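Local coordinates for chitinase (Pyrococcus furiosus, PDB 2CWR), which hydrolyses chitin, the chain here being its chitin-binding domain, a beta-sandwich that probably anchors the enzyme to its polysaccharide, at residues L29-Q34 and I94-N99; V39-A44 and F79-N84; A47-F52 and V64-V69. All blocks are in the same frame, centred on the assembly; numbering follows the deposited sequence.

Interaction 1: L29-Q34 and I94-N99; sequences LNLDGQ and ITLEIN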
loop_
_atom_site.group_PDB
_atom_site.type_symbol
_atom_site.label_atom_id
_atom_site.label_comp_id
_atom_site.label_asym_id
_atom_site.label_seq_id
_atom_site.Cartn_x
_atom_site.Cartn_y
_atom_site.Cartn_z
ATOM N N LEU A 29 1.884 -6.483 -6.230
ATOM C CA LEU A 29 0.550 -7.025 -6.424
ATOM C C LEU A 29 0.596 -8.062 -7.537
ATOM O O LEU A 29 1.010 -7.763 -8.657
ATOM C CB LEU A 29 -0.428 -5.913 -6.808
ATOM C CG LEU A 29 -0.524 -4.714 -5.860
ATOM C CD1 LEU A 29 -1.580 -3.738 -6.372
ATOM C CD2 LEU A 29 -0.887 -5.196 -4.464
ATOM N N ASN A 30 0.183 -9.281 -7.218
ATOM C CA ASN A 30 0.163 -10.358 -8.197
ATOM C C ASN A 30 -1.289 -10.521 -8.618
ATOM O O ASN A 30 -2.075 -11.188 -7.947
ATOM C CB ASN A 30 0.704 -11.636 -7.559
ATOM C CG ASN A 30 2.102 -11.445 -6.993
ATOM O OD1 ASN A 30 3.046 -11.158 -7.727
ATOM N ND2 ASN A 30 2.235 -11.592 -5.681
ATOM N N LEU A 31 -1.635 -9.892 -9.737
ATOM C CA LEU A 31 -2.997 -9.907 -10.246
ATOM C C LEU A 31 -3.196 -10.830 -11.443
ATOM O O LEU A 31 -2.243 -11.181 -12.139
ATOM C CB LEU A 31 -3.400 -8.481 -10.629
ATOM C CG LEU A 31 -3.014 -7.416 -9.593
ATOM C CD1 LEU A 31 -3.418 -6.039 -10.085
ATOM C CD2 LEU A 31 -3.683 -7.728 -8.265
ATOM N N ASP A 32 -4.449 -11.208 -11.680
ATOM C CA ASP A 32 -4.789 -12.085 -12.794
ATOM C C ASP A 32 -5.113 -11.268 -14.041
ATOM O O ASP A 32 -5.754 -11.757 -14.969
ATOM C CB ASP A 32 -5.984 -12.975 -12.425
ATOM C CG ASP A 32 -7.263 -12.185 -12.201
ATOM O OD1 ASP A 32 -7.233 -10.942 -12.309
ATOM O OD2 ASP A 32 -8.307 -12.812 -11.914
ATOM N N GLY A 33 -4.659 -10.016 -14.051
ATOM C CA GLY A 33 -4.898 -9.134 -15.181
ATOM C C GLY A 33 -4.532 -7.705 -14.827
ATOM O O GLY A 33 -3.855 -7.465 -13.825
ATOM N N GLN A 34 -4.972 -6.752 -15.641
ATOM C CA GLN A 34 -4.678 -5.351 -15.379
ATOM C C GLN A 34 -5.901 -4.657 -14.796
ATOM O O GLN A 34 -7.001 -4.743 -15.345
ATOM C CB GLN A 34 -4.233 -4.657 -16.668
ATOM C CG GLN A 34 -2.974 -5.266 -17.266
ATOM C CD GLN A 34 -2.480 -4.520 -18.487
ATOM O OE1 GLN A 34 -3.219 -4.326 -19.452
ATOM N NE2 GLN A 34 -1.220 -4.100 -18.454
ATOM N N ILE A 94 -2.629 -3.720 5.546
ATOM C CA ILE A 94 -2.392 -3.370 4.149
ATOM C C ILE A 94 -3.286 -4.327 3.382
ATOM O O ILE A 94 -3.043 -5.538 3.356
ATOM C CB ILE A 94 -0.924 -3.576 3.744
ATOM C CG1 ILE A 94 -0.025 -2.665 4.588
ATOM C CG2 ILE A 94 -0.755 -3.256 2.262
ATOM C CD1 ILE A 94 1.469 -2.844 4.325
ATOM N N THR A 95 -4.326 -3.782 2.761
ATOM C CA THR A 95 -5.303 -4.608 2.064
ATOM C C THR A 95 -5.562 -4.237 0.613
ATOM O O THR A 95 -5.782 -3.073 0.289
ATOM C CB THR A 95 -6.638 -4.560 2.815
ATOM O OG1 THR A 95 -6.416 -4.894 4.192
ATOM C CG2 THR A 95 -7.630 -5.534 2.207
ATOM N N LEU A 96 -5.557 -5.248 -0.249
ATOM C CA LEU A 96 -5.797 -5.056 -1.673
ATOM C C LEU A 96 -7.278 -5.203 -2.017
ATOM O O LEU A 96 -7.931 -6.162 -1.599
ATOM C CB LEU A 96 -4.990 -6.078 -2.479
ATOM C CG LEU A 96 -5.306 -6.199 -3.974
ATOM C CD1 LEU A 96 -4.999 -4.889 -4.683
ATOM C CD2 LEU A 96 -4.482 -7.333 -4.570
ATOM N N GLU A 97 -7.797 -4.241 -2.774
ATOM C CA GLU A 97 -9.189 -4.259 -3.209
ATOM C C GLU A 97 -9.245 -4.032 -4.715
ATOM O O GLU A 97 -8.434 -3.292 -5.279
ATOM C CB GLU A 97 -10.008 -3.162 -2.517
ATOM C CG GLU A 97 -10.212 -3.360 -1.021
ATOM C CD GLU A 97 -11.146 -2.322 -0.407
ATOM O OE1 GLU A 97 -11.358 -2.366 0.822
ATOM O OE2 GLU A 97 -11.672 -1.466 -1.148
ATOM N N ILE A 98 -10.199 -4.683 -5.364
ATOM C CA ILE A 98 -10.391 -4.536 -6.800
ATOM C C ILE A 98 -11.890 -4.516 -7.050
ATOM O O ILE A 98 -12.607 -5.430 -6.639
ATOM C CB ILE A 98 -9.746 -5.696 -7.587
ATOM C CG1 ILE A 98 -8.223 -5.622 -7.452
ATOM C CG2 ILE A 98 -10.162 -5.626 -9.056
ATOM C CD1 ILE A 98 -7.472 -6.658 -8.259
ATOM N N ASN A 99 -12.360 -3.460 -7.709
ATOM C CA ASN A 99 -13.782 -3.315 -7.994
ATOM C C ASN A 99 -14.551 -3.232 -6.677
ATOM O O ASN A 99 -15.680 -3.705 -6.570
ATOM C CB ASN A 99 -14.280 -4.501 -8.825
ATOM C CG ASN A 99 -13.634 -4.561 -10.201
ATOM O OD1 ASN A 99 -13.786 -5.545 -10.927
ATOM N ND2 ASN A 99 -12.916 -3.504 -10.566
#

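Interaction 2: V39-A44 and F79-N84; sequences VKVKLA and FGFIVN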
loop_
_atom_site.group_PDB
_atom_site.type_symbol
_atom_site.label_atom_id
_atom_site.label_comp_id
_atom_site.label_asym_id
_atom_site.label_seq_id
_atom_site.Cartn_x
_atom_site.Cartn_y
_atom_site.Cartn_z
ATOM N N VAL A 39 -5.212 -0.097 -2.828
ATOM C CA VAL A 39 -4.582 -0.732 -1.675
ATOM C C VAL A 39 -4.832 0.197 -0.497
ATOM O O VAL A 39 -4.407 1.354 -0.509
ATOM C CB VAL A 39 -3.062 -0.944 -1.878
ATOM C CG1 VAL A 39 -2.423 -1.424 -0.581
ATOM C CG2 VAL A 39 -2.827 -1.982 -2.971
ATOM N N LYS A 40 -5.559 -0.300 0.498
ATOM C CA LYS A 40 -5.880 0.500 1.672
ATOM C C LYS A 40 -4.913 0.185 2.795
ATOM O O LYS A 40 -4.666 -0.976 3.114
ATOM C CB LYS A 40 -7.318 0.228 2.124
ATOM C CG LYS A 40 -8.362 0.632 1.092
ATOM C CD LYS A 40 -9.776 0.474 1.627
ATOM C CE LYS A 40 -10.792 1.048 0.647
ATOM N NZ LYS A 40 -12.183 0.965 1.175
ATOM N N VAL A 41 -4.371 1.232 3.399
ATOM C CA VAL A 41 -3.410 1.075 4.475
ATOM C C VAL A 41 -3.891 1.742 5.753
ATOM O O VAL A 41 -4.180 2.935 5.762
ATOM C CB VAL A 41 -2.047 1.690 4.084
ATOM C CG1 VAL A 41 -1.088 1.637 5.263
ATOM C CG2 VAL A 41 -1.457 0.942 2.889
ATOM N N LYS A 42 -3.991 0.965 6.828
ATOM C CA LYS A 42 -4.406 1.518 8.111
ATOM C C LYS A 42 -3.123 1.785 8.878
ATOM O O LYS A 42 -2.374 0.859 9.193
ATOM C CB LYS A 42 -5.290 0.534 8.882
ATOM C CG LYS A 42 -5.885 1.124 10.160
ATOM C CD LYS A 42 -6.744 0.119 10.906
ATOM C CE LYS A 42 -7.498 0.779 12.057
ATOM N NZ LYS A 42 -6.588 1.475 13.013
ATOM N N LEU A 43 -2.869 3.058 9.157
ATOM C CA LEU A 43 -1.664 3.473 9.859
ATOM C C LEU A 43 -1.766 3.282 11.366
ATOM O O LEU A 43 -2.855 3.330 11.938
ATOM C CB LEU A 43 -1.379 4.945 9.560
ATOM C CG LEU A 43 -1.181 5.303 8.084
ATOM C CD1 LEU A 43 -1.222 6.812 7.906
ATOM C CD2 LEU A 43 0.138 4.726 7.603
ATOM N N ALA A 44 -0.624 3.058 12.003
ATOM C CA ALA A 44 -0.592 2.899 13.450
ATOM C C ALA A 44 -0.782 4.291 14.042
ATOM O O ALA A 44 -0.622 5.296 13.346
ATOM C CB ALA A 44 0.743 2.325 13.891
ATOM N N PHE A 79 4.879 -0.944 -6.083
ATOM C CA PHE A 79 4.908 0.434 -5.621
ATOM C C PHE A 79 5.379 0.382 -4.179
ATOM O O PHE A 79 5.507 -0.702 -3.596
ATOM C CB PHE A 79 3.517 1.089 -5.739
ATOM C CG PHE A 79 2.525 0.639 -4.698
ATOM C CD1 PHE A 79 2.365 1.356 -3.516
ATOM C CD2 PHE A 79 1.739 -0.490 -4.907
ATOM C CE1 PHE A 79 1.431 0.956 -2.556
ATOM C CE2 PHE A 79 0.803 -0.898 -3.955
ATOM C CZ PHE A 79 0.650 -0.173 -2.777
ATOM N N GLY A 80 5.663 1.539 -3.603
ATOM C CA GLY A 80 6.128 1.537 -2.234
ATOM C C GLY A 80 5.939 2.864 -1.541
ATOM O O GLY A 80 5.610 3.869 -2.168
ATOM N N PHE A 81 6.155 2.859 -0.234
ATOM C CA PHE A 81 6.005 4.069 0.553
ATOM C C PHE A 81 6.770 3.946 1.853
ATOM O O PHE A 81 7.134 2.846 2.277
ATOM C CB PHE A 81 4.518 4.345 0.824
ATOM C CG PHE A 81 3.791 3.209 1.495
ATOM C CD1 PHE A 81 3.612 3.196 2.874
ATOM C CD2 PHE A 81 3.280 2.150 0.744
ATOM C CE1 PHE A 81 2.935 2.149 3.498
ATOM C CE2 PHE A 81 2.600 1.100 1.361
ATOM C CZ PHE A 81 2.428 1.101 2.741
ATOM N N ILE A 82 7.031 5.091 2.468
ATOM C CA ILE A 82 7.752 5.143 3.729
ATOM C C ILE A 82 6.811 5.734 4.764
ATOM O O ILE A 82 6.103 6.704 4.493
ATOM C CB ILE A 82 9.021 6.016 3.594
ATOM C CG1 ILE A 82 10.039 5.294 2.702
ATOM C CG2 ILE A 82 9.599 6.327 4.971
ATOM C CD1 ILE A 82 11.312 6.080 2.446
ATOM N N VAL A 83 6.786 5.128 5.944
ATOM C CA VAL A 83 5.919 5.598 7.010
ATOM C C VAL A 83 6.756 5.999 8.209
ATOM O O VAL A 83 7.639 5.255 8.639
ATOM C CB VAL A 83 4.918 4.502 7.447
ATOM C CG1 VAL A 83 4.014 5.029 8.552
ATOM C CG2 VAL A 83 4.080 4.055 6.260
ATOM N N ASN A 84 6.481 7.184 8.737
ATOM C CA ASN A 84 7.194 7.684 9.902
ATOM C C ASN A 84 6.233 7.644 11.075
ATOM O O ASN A 84 5.036 7.868 10.911
ATOM C CB ASN A 84 7.663 9.121 9.664
ATOM C CG ASN A 84 8.610 9.239 8.483
ATOM O OD1 ASN A 84 8.330 9.954 7.516
ATOM N ND2 ASN A 84 9.737 8.540 8.553
#

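Interaction 3: A47-F52 and V64-V69; sequences ATVGSF and VIFTPV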
loop_
_atom_site.group_PDB
_atom_site.type_symbol
_atom_site.label_atom_id
_atom_site.label_comp_id
_atom_site.label_asym_id
_atom_site.label_seq_id
_atom_site.Cartn_x
_atom_site.Cartn_y
_atom_site.Cartn_z
ATOM N N ALA A 47 1.265 7.672 13.169
ATOM C CA ALA A 47 2.083 7.421 11.984
ATOM C C ALA A 47 1.560 8.172 10.762
ATOM O O ALA A 47 0.355 8.362 10.606
ATOM C CB ALA A 47 2.130 5.924 11.697
ATOM N N THR A 48 2.480 8.596 9.901
ATOM C CA THR A 48 2.128 9.316 8.678
ATOM C C THR A 48 3.051 8.886 7.540
ATOM O O THR A 48 4.175 8.439 7.777
ATOM C CB THR A 48 2.278 10.837 8.859
ATOM O OG1 THR A 48 3.641 11.145 9.168
ATOM C CG2 THR A 48 1.376 11.335 9.978
ATOM N N VAL A 49 2.578 9.032 6.303
ATOM C CA VAL A 49 3.372 8.657 5.135
ATOM C C VAL A 49 4.325 9.783 4.734
ATOM O O VAL A 49 3.896 10.904 4.456
ATOM C CB VAL A 49 2.460 8.309 3.938
ATOM C CG1 VAL A 49 3.307 7.962 2.711
ATOM C CG2 VAL A 49 1.556 7.142 4.305
ATOM N N GLY A 50 5.619 9.473 4.713
ATOM C CA GLY A 50 6.631 10.453 4.362
ATOM C C GLY A 50 6.849 10.639 2.870
ATOM O O GLY A 50 7.110 11.748 2.414
ATOM N N SER A 51 6.765 9.550 2.113
ATOM C CA SER A 51 6.936 9.607 0.668
ATOM C C SER A 51 6.401 8.316 0.072
ATOM O O SER A 51 6.133 7.352 0.796
ATOM C CB SER A 51 8.416 9.776 0.296
ATOM O OG SER A 51 9.190 8.665 0.714
ATOM N N PHE A 52 6.237 8.303 -1.245
ATOM C CA PHE A 52 5.734 7.122 -1.934
ATOM C C PHE A 52 6.122 7.195 -3.406
ATOM O O PHE A 52 6.555 8.245 -3.894
ATOM C CB PHE A 52 4.208 7.026 -1.791
ATOM C CG PHE A 52 3.474 8.237 -2.298
ATOM C CD1 PHE A 52 3.413 9.401 -1.535
ATOM C CD2 PHE A 52 2.892 8.232 -3.564
ATOM C CE1 PHE A 52 2.787 10.548 -2.027
ATOM C CE2 PHE A 52 2.266 9.373 -4.064
ATOM C CZ PHE A 52 2.215 10.533 -3.293
ATOM N N VAL A 64 -4.869 5.432 4.580
ATOM C CA VAL A 64 -4.206 5.855 3.356
ATOM C C VAL A 64 -4.664 4.923 2.247
ATOM O O VAL A 64 -4.767 3.713 2.446
ATOM C CB VAL A 64 -2.669 5.765 3.476
ATOM C CG1 VAL A 64 -2.016 6.269 2.197
ATOM C CG2 VAL A 64 -2.195 6.569 4.669
ATOM N N ILE A 65 -4.949 5.489 1.081
ATOM C CA ILE A 65 -5.393 4.698 -0.056
ATOM C C ILE A 65 -4.437 4.932 -1.209
ATOM O O ILE A 65 -4.238 6.067 -1.638
ATOM C CB ILE A 65 -6.817 5.101 -0.506
ATOM C CG1 ILE A 65 -7.803 4.904 0.647
ATOM C CG2 ILE A 65 -7.236 4.275 -1.717
ATOM C CD1 ILE A 65 -9.208 5.351 0.319
ATOM N N PHE A 66 -3.837 3.855 -1.702
ATOM C CA PHE A 66 -2.918 3.953 -2.823
ATOM C C PHE A 66 -3.583 3.404 -4.077
ATOM O O PHE A 66 -4.254 2.373 -4.035
ATOM C CB PHE A 66 -1.634 3.168 -2.536
ATOM C CG PHE A 66 -0.728 3.830 -1.541
ATOM C CD1 PHE A 66 -0.032 4.987 -1.881
ATOM C CD2 PHE A 66 -0.570 3.300 -0.261
ATOM C CE1 PHE A 66 0.810 5.610 -0.961
ATOM C CE2 PHE A 66 0.270 3.915 0.669
ATOM C CZ PHE A 66 0.962 5.070 0.319
ATOM N N THR A 67 -3.407 4.120 -5.180
ATOM C CA THR A 67 -3.954 3.726 -6.471
ATOM C C THR A 67 -2.821 3.835 -7.485
ATOM O O THR A 67 -1.867 4.585 -7.284
ATOM C CB THR A 67 -5.126 4.627 -6.874
ATOM O OG1 THR A 67 -4.746 6.000 -6.729
ATOM C CG2 THR A 67 -6.341 4.331 -5.993
ATOM N N PRO A 68 -2.913 3.097 -8.597
ATOM C CA PRO A 68 -1.844 3.150 -9.594
ATOM C C PRO A 68 -1.731 4.356 -10.501
ATOM O O PRO A 68 -2.722 5.007 -10.828
ATOM C CB PRO A 68 -2.082 1.883 -10.409
ATOM C CG PRO A 68 -3.584 1.791 -10.411
ATOM C CD PRO A 68 -3.925 2.089 -8.959
ATOM N N VAL A 69 -0.497 4.649 -10.892
ATOM C CA VAL A 69 -0.250 5.698 -11.857
ATOM C C VAL A 69 -0.530 4.930 -13.158
ATOM O O VAL A 69 -0.534 3.698 -13.159
ATOM C CB VAL A 69 1.207 6.206 -11.799
ATOM C CG1 VAL A 69 1.392 7.085 -10.566
ATOM C CG2 VAL A 69 2.174 5.038 -11.765
#

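Interaction 1: L29-Q34 and I94-N99
Leu-29 and Leu-31 of one sheet meet Leu-96 and Ile-98 of the other, and everything that passes between them is apolar. Leu-96 is the hub. Its CG lies trans to the backbone N (chi1 169°), and this torsion carries the fork to both leucines opposite. One branch, CD1, faces both methyls of Leu-29, 4.0 Å from Leu-29 CD1 and 4.1 Å from Leu-29 CD2. The other branch lies across the strand from it, and Leu-96 CD2 comes to 3.8 Å from Leu-31 CD2. That same Leu-31 methyl also touches the end of Ile-98, with CD2 of Leu-31 3.9 Å from CD1 of Ile-98, so it fills the notch between two neighbours on strand 91-98. An alanine in place of Leu-96 would probably open a gap facing both leucines, taking from Leu-29 its partner in this segment and leaving Leu-31 with Ile-98 alone. The two short strand segments lie 10.0 Å apart at 28°, the face-to-face spacing of packed sheets in a beta-sandwich. Leu-12 of strand 10-18 and Val-39 of strand 38-43 both touch Leu-29 and Leu-96, while Tyr-35 and Val-8, in loops, touch Ile-98.

Interaction 2: V39-A44 and F79-N84
Val-39 and Phe-79 approach head-on from opposite sheets, and so do Val-41 and Phe-81. In each phenylalanine CG stands between the backbone N and the carbonyl carbon (chi1 75° for Phe-79, 56° for Phe-81), which directs the ring away from strand 76-84 toward the opposite sheet and sends its far end across the interior. The end of the Phe-79 ring meets all three side-chain carbons of Val-39: Val-39 CB lies 3.9 Å from Phe-79 CZ, Val-39 CG2 is 3.9 Å from Phe-79 CE2, and Val-39 CG1 meets the ring at its edge, in its plane. Phe-81 has a slimmer meeting, a single methyl, with Val-41 CG2 3.9 Å from Phe-81 CZ; Val-83 CG2, from its own strand, lies in the plane of this ring at its edge. At the far end the pairing turns aliphatic. Leu-43 slants toward the opposite sheet only with its tip, and Leu-43 CD2 comes to 4.0 Å from Val-83 CG1, the two side chains crossing at a slant. All six residues are buried, and the segments run 10.5 Å apart at 18°; between these segments the contact is made by side chains. Around them, Phe-79 stacks with Trp-37 and Phe-81 with Phe-66 of strand 63-68, while Val-27 of strand 22-31 touches both phenylalanines and Val-91 of strand 91-98 touches Val-41 and Val-83.

Interaction 3: A47-F52 and V64-V69
Strands 48-52 and 64-68 face each other across the sandwich with their axes 9.9 Å apart at 38°, and Val-49 lies over Val-64 while Phe-52 lies over Phe-66, so three steps on one strand answer two on the other. The extra residue is taken up at Gly-50 and Ser-51, which both hydrogen-bond through their backbones to Ile-82 of the adjacent strand: a classic beta bulge, with Gly-50 in a helix-like conformation (psi -37°). Through it, Val-49 and Phe-52, three residues apart, both direct their side chains inward, whereas Ser-51 points away from strand 63-68.

Val-49 spreads its two methyls over two partners. Val-49 and Val-64 meet at an angle, CG2 of Val-49 3.8 Å from CG2 of Val-64, and Val-49 CG1 comes more loosely to the edge of the Phe-66 ring, near its plane, 4.4 Å from Phe-66 CZ. Phe-66 leans along the sheet at its root, yet the far part of its ring swings toward strand 48-53, where Phe-66 CE1 is 3.8 Å from Phe-52 CB and 4.0 Å from Phe-52 CG. Phe-52 thus offers the base of its side chain and the near end of its ring; the approach is oblique and no stack forms. One face of the Phe-66 ring is held by Val-64 of its own strand, whose CG1 stands 3.6 Å above the ring plane and toward the rim. With a valine on that face, another at the edge and Phe-52 beside CE1, the ring is likely to be fixed in its tilt.

Strand 48-53 is an outermost strand of its sheet, next to strand 76-84, whose Phe-81 touches Phe-52. Strand 63-68 lies between strands 38-43 and 55-60; Leu-43 from the first and Lys-57 from the second both touch Val-64.

Overall arrangement
From the N terminus the chain runs through strands 10-18 and 22-31, then crosses to the other sheet at strand 38-43, back to strand 48-53, and across again to strands 55-60 and 63-68. Interaction 3 closes the innermost loop, 47-52 with 64-69. The return to strand 76-84 closes interaction 2 around it, and strand 91-98 closes interaction 1 around both. The three are therefore nested, and each ties the four-stranded sheet to the five-stranded one. Interactions 2 and 3 are neighbours, their centres about 6 Å apart, with backbone hydrogen bonds from Val-41 to Val-64 and from Asn-84 to Thr-48; interaction 1 joins interaction 2 through Thr-95 and Lys-40.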